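Local coordinates for fibrillarin-like rRNA/tRNA 2'-O-methyltransferase (Methanocaldococcus jannaschii, PDB 1FBN), which probably methylates ribose 2'-hydroxyls of rRNA and tRNA with S-adenosyl-L-methionine, at sites chosen by a guide RNA in box C/D particles, at residues M70-S84 with V92-E105. Sequence-based numbering, arbitrary orientation.
Sequences MPIKRDSKILYLGAS and VADIADKGIVYAIE
R74 lays its guanidinium across the carboxylate of D97, the two planes 83° apart. D97 OD1 sits 3.5 Å above the centre of the guanidinium and OD2 is 3.0 Å from NH2; OD2 too lies well out of the guanidinium plane, so this salt bridge rests on charge, with no N-H aimed at it. A first torsion of 62° sets the D97 carboxylate between its own backbone N and carbonyl carbon, turned to the arginine. The long arginine also runs alongside K98, whose CG touches NH1, while R74 O accepts a bent hydrogen bond from K98 N (2.8 Å). G99 closes the type I turn that begins at A96, and glycine suits it because a CB there would run into S76 O. Beyond it, strands 77-81 and 100-105 run parallel, joined through helix 87-95 as the beta-alpha-beta unit of a Rossmann-like methyltransferase. I78 N donates to I100 O and I78 O accepts from Y102 N, both bonds nearly straight, and Y80 repeats the pattern with Y102 O and I104 N. Between strand and helix, the beta-branched I78 and V92 supply methyls that pack closely, I78 CD1 meeting V92 CG1 tip to tip at 3.6 Å, and I72 crosses I95 at about a right angle, their CG2 methyls 3.9 Å apart. On the face of L79, its CD1 packs against both Y102 CB and I104 CG1, while L81 CD2 presses on I104 CG1 at 3.5 Å. Next to G82, E105, predicted to bind S-adenosyl-L-methionine, folds its chain back at chi2 (-58°) and brings OE2 to 2.6 Å from G82 O. G82 itself adopts backbone angles that would jam a CB against L81 O.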
HETATM    1  N   MSE A  70       9.834  -4.933   0.784  1.00 20.24           N
HETATM    2  CA  MSE A  70       9.112  -3.725   0.385  1.00 19.19           C
HETATM    3  C   MSE A  70       9.599  -3.375  -1.018  1.00 19.93           C
HETATM    4  O   MSE A  70      10.646  -2.746  -1.188  1.00 21.20           O
HETATM    5  CB  MSE A  70       9.374  -2.578   1.368  1.00 19.39           C
HETATM    6  CG  MSE A  70       8.769  -1.242   0.944  1.00 18.46           C
HETATM    7 SE   MSE A  70       7.010  -1.331   0.582  1.00 11.94          SE
HETATM    8  CE  MSE A  70       6.573   0.382   0.803  1.00 19.05           C
ATOM      9  N   PRO A  71       8.854  -3.819  -2.045  1.00 19.79           N
ATOM     10  CA  PRO A  71       9.154  -3.600  -3.463  1.00 22.08           C
ATOM     11  C   PRO A  71       8.939  -2.193  -4.035  1.00 23.83           C
ATOM     12  O   PRO A  71       9.452  -1.882  -5.108  1.00 26.55           O
ATOM     13  CB  PRO A  71       8.268  -4.633  -4.149  1.00 20.81           C
ATOM     14  CG  PRO A  71       7.061  -4.657  -3.274  1.00 20.03           C
ATOM     15  CD  PRO A  71       7.658  -4.669  -1.889  1.00 18.89           C
ATOM     16  N   ILE A  72       8.184  -1.351  -3.339  1.00 24.63           N
ATOM     17  CA  ILE A  72       7.934   0.004  -3.817  1.00 27.16           C
ATOM     18  C   ILE A  72       9.196   0.850  -3.677  1.00 29.35           C
ATOM     19  O   ILE A  72       9.659   1.108  -2.570  1.00 31.91           O
ATOM     20  CB  ILE A  72       6.755   0.666  -3.061  1.00 27.72           C
ATOM     21  CG1 ILE A  72       5.470  -0.130  -3.312  1.00 26.20           C
ATOM     22  CG2 ILE A  72       6.587   2.127  -3.501  1.00 27.56           C
ATOM     23  CD1 ILE A  72       4.265   0.353  -2.531  1.00 24.56           C
ATOM     24  N   LYS A  73       9.749   1.260  -4.816  1.00 30.10           N
ATOM     25  CA  LYS A  73      10.963   2.072  -4.861  1.00 30.01           C
ATOM     26  C   LYS A  73      10.649   3.491  -5.353  1.00 28.00           C
ATOM     27  O   LYS A  73       9.496   3.810  -5.651  1.00 24.46           O
ATOM     28  CB  LYS A  73      11.986   1.417  -5.795  1.00 32.82           C
ATOM     29  CG  LYS A  73      12.291  -0.044  -5.497  1.00 35.66           C
ATOM     30  CD  LYS A  73      13.061  -0.219  -4.201  1.00 40.19           C
ATOM     31  CE  LYS A  73      13.501  -1.666  -4.012  1.00 42.30           C
ATOM     32  NZ  LYS A  73      14.405  -1.826  -2.839  1.00 44.80           N
ATOM     33  N   ARG A  74      11.682   4.327  -5.467  1.00 26.79           N
ATOM     34  CA  ARG A  74      11.523   5.712  -5.914  1.00 26.84           C
ATOM     35  C   ARG A  74      10.963   5.853  -7.319  1.00 28.41           C
ATOM     36  O   ARG A  74      10.150   6.739  -7.577  1.00 29.08           O
ATOM     37  CB  ARG A  74      12.848   6.477  -5.841  1.00 25.71           C
ATOM     38  CG  ARG A  74      13.324   6.788  -4.439  1.00 29.54           C
ATOM     39  CD  ARG A  74      14.705   7.423  -4.461  1.00 33.47           C
ATOM     40  NE  ARG A  74      14.684   8.856  -4.177  1.00 38.11           N
ATOM     41  CZ  ARG A  74      14.833   9.807  -5.093  1.00 41.27           C
ATOM     42  NH1 ARG A  74      15.012   9.482  -6.366  1.00 48.57           N
ATOM     43  NH2 ARG A  74      14.822  11.085  -4.738  1.00 39.08           N
ATOM     44  N   ASP A  75      11.403   4.988  -8.227  1.00 28.05           N
ATOM     45  CA  ASP A  75      10.956   5.043  -9.616  1.00 29.59           C
ATOM     46  C   ASP A  75       9.885   4.007  -9.976  1.00 27.32           C
ATOM     47  O   ASP A  75       9.624   3.760 -11.154  1.00 26.69           O
ATOM     48  CB  ASP A  75      12.163   4.895 -10.551  1.00 31.71           C
ATOM     49  CG  ASP A  75      12.853   3.544 -10.413  1.00 38.26           C
ATOM     50  OD1 ASP A  75      12.664   2.857  -9.383  1.00 42.28           O
ATOM     51  OD2 ASP A  75      13.589   3.165 -11.348  1.00 43.78           O
ATOM     52  N   SER A  76       9.269   3.406  -8.964  1.00 25.18           N
ATOM     53  CA  SER A  76       8.241   2.395  -9.195  1.00 23.90           C
ATOM     54  C   SER A  76       6.933   2.969  -9.732  1.00 24.83           C
ATOM     55  O   SER A  76       6.554   4.099  -9.421  1.00 24.16           O
ATOM     56  CB  SER A  76       7.929   1.629  -7.901  1.00 24.35           C
ATOM     57  OG  SER A  76       9.032   0.876  -7.442  1.00 25.58           O
ATOM     58  N   LYS A  77       6.271   2.190 -10.575  1.00 22.49           N
ATOM     59  CA  LYS A  77       4.977   2.570 -11.107  1.00 23.97           C
ATOM     60  C   LYS A  77       4.078   1.565 -10.406  1.00 22.46           C
ATOM     61  O   LYS A  77       4.299   0.358 -10.486  1.00 22.14           O
ATOM     62  CB  LYS A  77       4.943   2.412 -12.627  1.00 29.24           C
ATOM     63  CG  LYS A  77       5.914   3.354 -13.329  1.00 35.71           C
ATOM     64  CD  LYS A  77       6.051   3.071 -14.817  1.00 42.77           C
ATOM     65  CE  LYS A  77       4.852   3.567 -15.605  1.00 46.56           C
ATOM     66  NZ  LYS A  77       5.070   3.411 -17.073  1.00 48.88           N
ATOM     67  N   ILE A  78       3.150   2.068  -9.606  1.00 21.35           N
ATOM     68  CA  ILE A  78       2.269   1.180  -8.873  1.00 21.13           C
ATOM     69  C   ILE A  78       0.780   1.392  -9.120  1.00 21.54           C
ATOM     70  O   ILE A  78       0.317   2.519  -9.346  1.00 19.73           O
ATOM     71  CB  ILE A  78       2.592   1.156  -7.325  1.00 25.82           C
ATOM     72  CG1 ILE A  78       1.348   1.478  -6.495  1.00 28.10           C
ATOM     73  CG2 ILE A  78       3.770   2.078  -6.969  1.00 18.71           C
ATOM     74  CD1 ILE A  78       1.540   1.287  -5.014  1.00 35.90           C
ATOM     75  N   LEU A  79       0.056   0.272  -9.124  1.00 17.96           N
ATOM     76  CA  LEU A  79      -1.387   0.265  -9.309  1.00 18.07           C
ATOM     77  C   LEU A  79      -2.001   0.109  -7.917  1.00 19.23           C
ATOM     78  O   LEU A  79      -1.809  -0.912  -7.253  1.00 19.12           O
ATOM     79  CB  LEU A  79      -1.801  -0.900 -10.210  1.00 17.93           C
ATOM     80  CG  LEU A  79      -3.289  -1.015 -10.558  1.00 20.04           C
ATOM     81  CD1 LEU A  79      -3.775   0.230 -11.307  1.00 17.49           C
ATOM     82  CD2 LEU A  79      -3.505  -2.262 -11.391  1.00 16.12           C
ATOM     83  N   TYR A  80      -2.688   1.154  -7.465  1.00 19.84           N
ATOM     84  CA  TYR A  80      -3.317   1.170  -6.149  1.00 18.74           C
ATOM     85  C   TYR A  80      -4.805   0.844  -6.266  1.00 18.40           C
ATOM     86  O   TYR A  80      -5.564   1.565  -6.918  1.00 17.11           O
ATOM     87  CB  TYR A  80      -3.115   2.548  -5.493  1.00 15.53           C
ATOM     88  CG  TYR A  80      -3.461   2.603  -4.021  1.00 14.14           C
ATOM     89  CD1 TYR A  80      -4.791   2.596  -3.594  1.00 17.58           C
ATOM     90  CD2 TYR A  80      -2.456   2.637  -3.051  1.00 16.21           C
ATOM     91  CE1 TYR A  80      -5.117   2.614  -2.235  1.00 19.02           C
ATOM     92  CE2 TYR A  80      -2.770   2.658  -1.685  1.00 17.63           C
ATOM     93  CZ  TYR A  80      -4.101   2.644  -1.288  1.00 20.88           C
ATOM     94  OH  TYR A  80      -4.422   2.643   0.051  1.00 21.90           O
ATOM     95  N   LEU A  81      -5.214  -0.237  -5.608  1.00 19.83           N
ATOM     96  CA  LEU A  81      -6.604  -0.682  -5.632  1.00 20.49           C
ATOM     97  C   LEU A  81      -7.199  -0.655  -4.225  1.00 22.56           C
ATOM     98  O   LEU A  81      -6.589  -1.147  -3.276  1.00 21.87           O
ATOM     99  CB  LEU A  81      -6.684  -2.104  -6.201  1.00 18.13           C
ATOM    100  CG  LEU A  81      -5.933  -2.387  -7.510  1.00 19.88           C
ATOM    101  CD1 LEU A  81      -5.881  -3.879  -7.787  1.00 18.49           C
ATOM    102  CD2 LEU A  81      -6.582  -1.649  -8.663  1.00 20.44           C
ATOM    103  N   GLY A  82      -8.382  -0.064  -4.088  1.00 22.99           N
ATOM    104  CA  GLY A  82      -9.023  -0.009  -2.786  1.00 24.73           C
ATOM    105  C   GLY A  82      -9.426   1.377  -2.330  1.00 25.05           C
ATOM    106  O   GLY A  82      -8.742   2.360  -2.627  1.00 23.43           O
ATOM    107  N   ALA A  83     -10.534   1.443  -1.594  1.00 24.60           N
ATOM    108  CA  ALA A  83     -11.067   2.699  -1.067  1.00 25.04           C
ATOM    109  C   ALA A  83     -10.064   3.399  -0.158  1.00 26.00           C
ATOM    110  O   ALA A  83      -9.426   2.774   0.690  1.00 25.47           O
ATOM    111  CB  ALA A  83     -12.366   2.445  -0.304  1.00 23.39           C
ATOM    112  N   SER A  84      -9.934   4.706  -0.338  1.00 27.25           N
ATOM    113  CA  SER A  84      -9.008   5.482   0.470  1.00 27.99           C
ATOM    114  C   SER A  84      -9.359   6.958   0.469  1.00 27.88           C
ATOM    115  O   SER A  84      -9.877   7.486  -0.517  1.00 25.30           O
ATOM    116  CB  SER A  84      -7.572   5.304  -0.038  1.00 29.29           C
ATOM    117  OG  SER A  84      -6.655   6.081   0.722  1.00 28.32           O
ATOM    118  N   VAL A  92       2.755   6.576  -0.247  1.00 19.10           N
ATOM    119  CA  VAL A  92       3.303   5.795  -1.353  1.00 18.73           C
ATOM    120  C   VAL A  92       3.849   6.760  -2.411  1.00 20.22           C
ATOM    121  O   VAL A  92       4.883   6.491  -3.023  1.00 21.75           O
ATOM    122  CB  VAL A  92       2.237   4.858  -1.979  1.00 19.27           C
ATOM    123  CG1 VAL A  92       2.766   4.230  -3.261  1.00 19.52           C
ATOM    124  CG2 VAL A  92       1.851   3.762  -0.987  1.00 19.35           C
ATOM    125  N   ALA A  93       3.169   7.895  -2.585  1.00 19.75           N
ATOM    126  CA  ALA A  93       3.576   8.924  -3.544  1.00 20.08           C
ATOM    127  C   ALA A  93       4.885   9.580  -3.100  1.00 21.48           C
ATOM    128  O   ALA A  93       5.700   9.987  -3.931  1.00 22.44           O
ATOM    129  CB  ALA A  93       2.484   9.967  -3.686  1.00 19.43           C
ATOM    130  N   ASP A  94       5.071   9.697  -1.788  1.00 22.03           N
ATOM    131  CA  ASP A  94       6.295  10.266  -1.230  1.00 21.35           C
ATOM    132  C   ASP A  94       7.464   9.342  -1.550  1.00 22.27           C
ATOM    133  O   ASP A  94       8.533   9.800  -1.945  1.00 25.79           O
ATOM    134  CB  ASP A  94       6.189  10.401   0.290  1.00 18.93           C
ATOM    135  CG  ASP A  94       5.346  11.579   0.724  1.00 19.90           C
ATOM    136  OD1 ASP A  94       4.996  12.433  -0.119  1.00 22.45           O
ATOM    137  OD2 ASP A  94       5.040  11.660   1.929  1.00 20.31           O
ATOM    138  N   ILE A  95       7.252   8.041  -1.355  1.00 20.20           N
ATOM    139  CA  ILE A  95       8.273   7.026  -1.610  1.00 19.75           C
ATOM    140  C   ILE A  95       8.646   6.999  -3.090  1.00 18.83           C
ATOM    141  O   ILE A  95       9.811   7.165  -3.448  1.00 18.42           O
ATOM    142  CB  ILE A  95       7.778   5.617  -1.187  1.00 17.97           C
ATOM    143  CG1 ILE A  95       7.412   5.618   0.299  1.00 16.93           C
ATOM    144  CG2 ILE A  95       8.849   4.565  -1.468  1.00 15.02           C
ATOM    145  CD1 ILE A  95       6.544   4.453   0.714  1.00 17.12           C
ATOM    146  N   ALA A  96       7.648   6.784  -3.940  1.00 19.88           N
ATOM    147  CA  ALA A  96       7.856   6.733  -5.381  1.00 20.72           C
ATOM    148  C   ALA A  96       7.787   8.136  -6.005  1.00 22.71           C
ATOM    149  O   ALA A  96       6.982   8.397  -6.905  1.00 21.72           O
ATOM    150  CB  ALA A  96       6.834   5.811  -6.010  1.00 16.63           C
ATOM    151  N   ASP A  97       8.655   9.026  -5.531  1.00 24.35           N
ATOM    152  CA  ASP A  97       8.700  10.403  -6.013  1.00 25.80           C
ATOM    153  C   ASP A  97       9.163  10.526  -7.464  1.00 27.05           C
ATOM    154  O   ASP A  97       8.902  11.536  -8.117  1.00 29.71           O
ATOM    155  CB  ASP A  97       9.557  11.275  -5.085  1.00 30.08           C
ATOM    156  CG  ASP A  97      11.013  10.824  -5.011  1.00 29.94           C
ATOM    157  OD1 ASP A  97      11.273   9.612  -4.857  1.00 32.16           O
ATOM    158  OD2 ASP A  97      11.903  11.698  -5.088  1.00 32.56           O
ATOM    159  N   LYS A  98       9.845   9.494  -7.958  1.00 26.38           N
ATOM    160  CA  LYS A  98      10.323   9.456  -9.341  1.00 25.14           C
ATOM    161  C   LYS A  98       9.450   8.479 -10.144  1.00 26.06           C
ATOM    162  O   LYS A  98       9.784   8.113 -11.274  1.00 25.90           O
ATOM    163  CB  LYS A  98      11.780   8.989  -9.393  1.00 26.96           C
ATOM    164  CG  LYS A  98      12.773   9.802  -8.573  1.00 31.51           C
ATOM    165  CD  LYS A  98      13.090  11.149  -9.201  1.00 36.89           C
ATOM    166  CE  LYS A  98      12.072  12.211  -8.817  1.00 41.92           C
ATOM    167  NZ  LYS A  98      12.338  13.515  -9.490  1.00 45.61           N
ATOM    168  N   GLY A  99       8.343   8.048  -9.539  1.00 24.28           N
ATOM    169  CA  GLY A  99       7.438   7.117 -10.189  1.00 21.44           C
ATOM    170  C   GLY A  99       6.011   7.612 -10.355  1.00 20.21           C
ATOM    171  O   GLY A  99       5.757   8.820 -10.391  1.00 20.18           O
ATOM    172  N   ILE A 100       5.075   6.669 -10.461  1.00 21.02           N
ATOM    173  CA  ILE A 100       3.658   6.981 -10.650  1.00 19.94           C
ATOM    174  C   ILE A 100       2.766   6.040  -9.853  1.00 19.44           C
ATOM    175  O   ILE A 100       3.086   4.868  -9.671  1.00 19.75           O
ATOM    176  CB  ILE A 100       3.248   6.869 -12.150  1.00 22.78           C
ATOM    177  CG1 ILE A 100       3.976   7.924 -12.975  1.00 27.23           C
ATOM    178  CG2 ILE A 100       1.751   7.080 -12.320  1.00 20.96           C
ATOM    179  CD1 ILE A 100       3.681   7.843 -14.445  1.00 34.96           C
ATOM    180  N   VAL A 101       1.645   6.572  -9.380  1.00 18.77           N
ATOM    181  CA  VAL A 101       0.675   5.792  -8.627  1.00 19.81           C
ATOM    182  C   VAL A 101      -0.708   5.950  -9.255  1.00 20.17           C
ATOM    183  O   VAL A 101      -1.277   7.044  -9.250  1.00 19.08           O
ATOM    184  CB  VAL A 101       0.593   6.238  -7.157  1.00 19.34           C
ATOM    185  CG1 VAL A 101      -0.325   5.305  -6.387  1.00 18.35           C
ATOM    186  CG2 VAL A 101       1.975   6.260  -6.535  1.00 19.59           C
ATOM    187  N   TYR A 102      -1.214   4.871  -9.844  1.00 18.84           N
ATOM    188  CA  TYR A 102      -2.542   4.879 -10.447  1.00 19.56           C
ATOM    189  C   TYR A 102      -3.518   4.475  -9.354  1.00 20.82           C
ATOM    190  O   TYR A 102      -3.448   3.357  -8.836  1.00 21.51           O
ATOM    191  CB  TYR A 102      -2.626   3.867 -11.591  1.00 22.65           C
ATOM    192  CG  TYR A 102      -1.647   4.111 -12.713  1.00 23.06           C
ATOM    193  CD1 TYR A 102      -1.881   5.105 -13.664  1.00 20.96           C
ATOM    194  CD2 TYR A 102      -0.490   3.342 -12.828  1.00 19.82           C
ATOM    195  CE1 TYR A 102      -0.988   5.324 -14.705  1.00 22.10           C
ATOM    196  CE2 TYR A 102       0.407   3.553 -13.860  1.00 22.17           C
ATOM    197  CZ  TYR A 102       0.156   4.544 -14.797  1.00 24.70           C
ATOM    198  OH  TYR A 102       1.058   4.762 -15.813  1.00 26.28           O
ATOM    199  N   ALA A 103      -4.411   5.388  -8.990  1.00 19.05           N
ATOM    200  CA  ALA A 103      -5.390   5.124  -7.943  1.00 17.91           C
ATOM    201  C   ALA A 103      -6.767   4.813  -8.523  1.00 18.71           C
ATOM    202  O   ALA A 103      -7.443   5.701  -9.048  1.00 18.92           O
ATOM    203  CB  ALA A 103      -5.467   6.315  -6.996  1.00 17.37           C
ATOM    204  N   ILE A 104      -7.181   3.554  -8.409  1.00 17.18           N
ATOM    205  CA  ILE A 104      -8.477   3.111  -8.921  1.00 17.76           C
ATOM    206  C   ILE A 104      -9.560   3.214  -7.845  1.00 20.17           C
ATOM    207  O   ILE A 104      -9.440   2.607  -6.778  1.00 19.93           O
ATOM    208  CB  ILE A 104      -8.424   1.633  -9.413  1.00 17.15           C
ATOM    209  CG1 ILE A 104      -7.196   1.399 -10.304  1.00 17.54           C
ATOM    210  CG2 ILE A 104      -9.713   1.263 -10.145  1.00 13.27           C
ATOM    211  CD1 ILE A 104      -7.132   2.256 -11.547  1.00 13.65           C
ATOM    212  N   GLU A 105     -10.605   3.993  -8.126  1.00 20.71           N
ATOM    213  CA  GLU A 105     -11.727   4.162  -7.198  1.00 20.32           C
ATOM    214  C   GLU A 105     -13.048   4.077  -7.959  1.00 22.54           C
ATOM    215  O   GLU A 105     -13.187   4.658  -9.038  1.00 20.89           O
ATOM    216  CB  GLU A 105     -11.648   5.504  -6.455  1.00 20.44           C
ATOM    217  CG  GLU A 105     -10.398   5.714  -5.601  1.00 20.20           C
ATOM    218  CD  GLU A 105     -10.206   4.656  -4.524  1.00 24.10           C
ATOM    219  OE1 GLU A 105     -11.172   3.947  -4.171  1.00 26.07           O
ATOM    220  OE2 GLU A 105      -9.070   4.529  -4.024  1.00 25.15           O
TER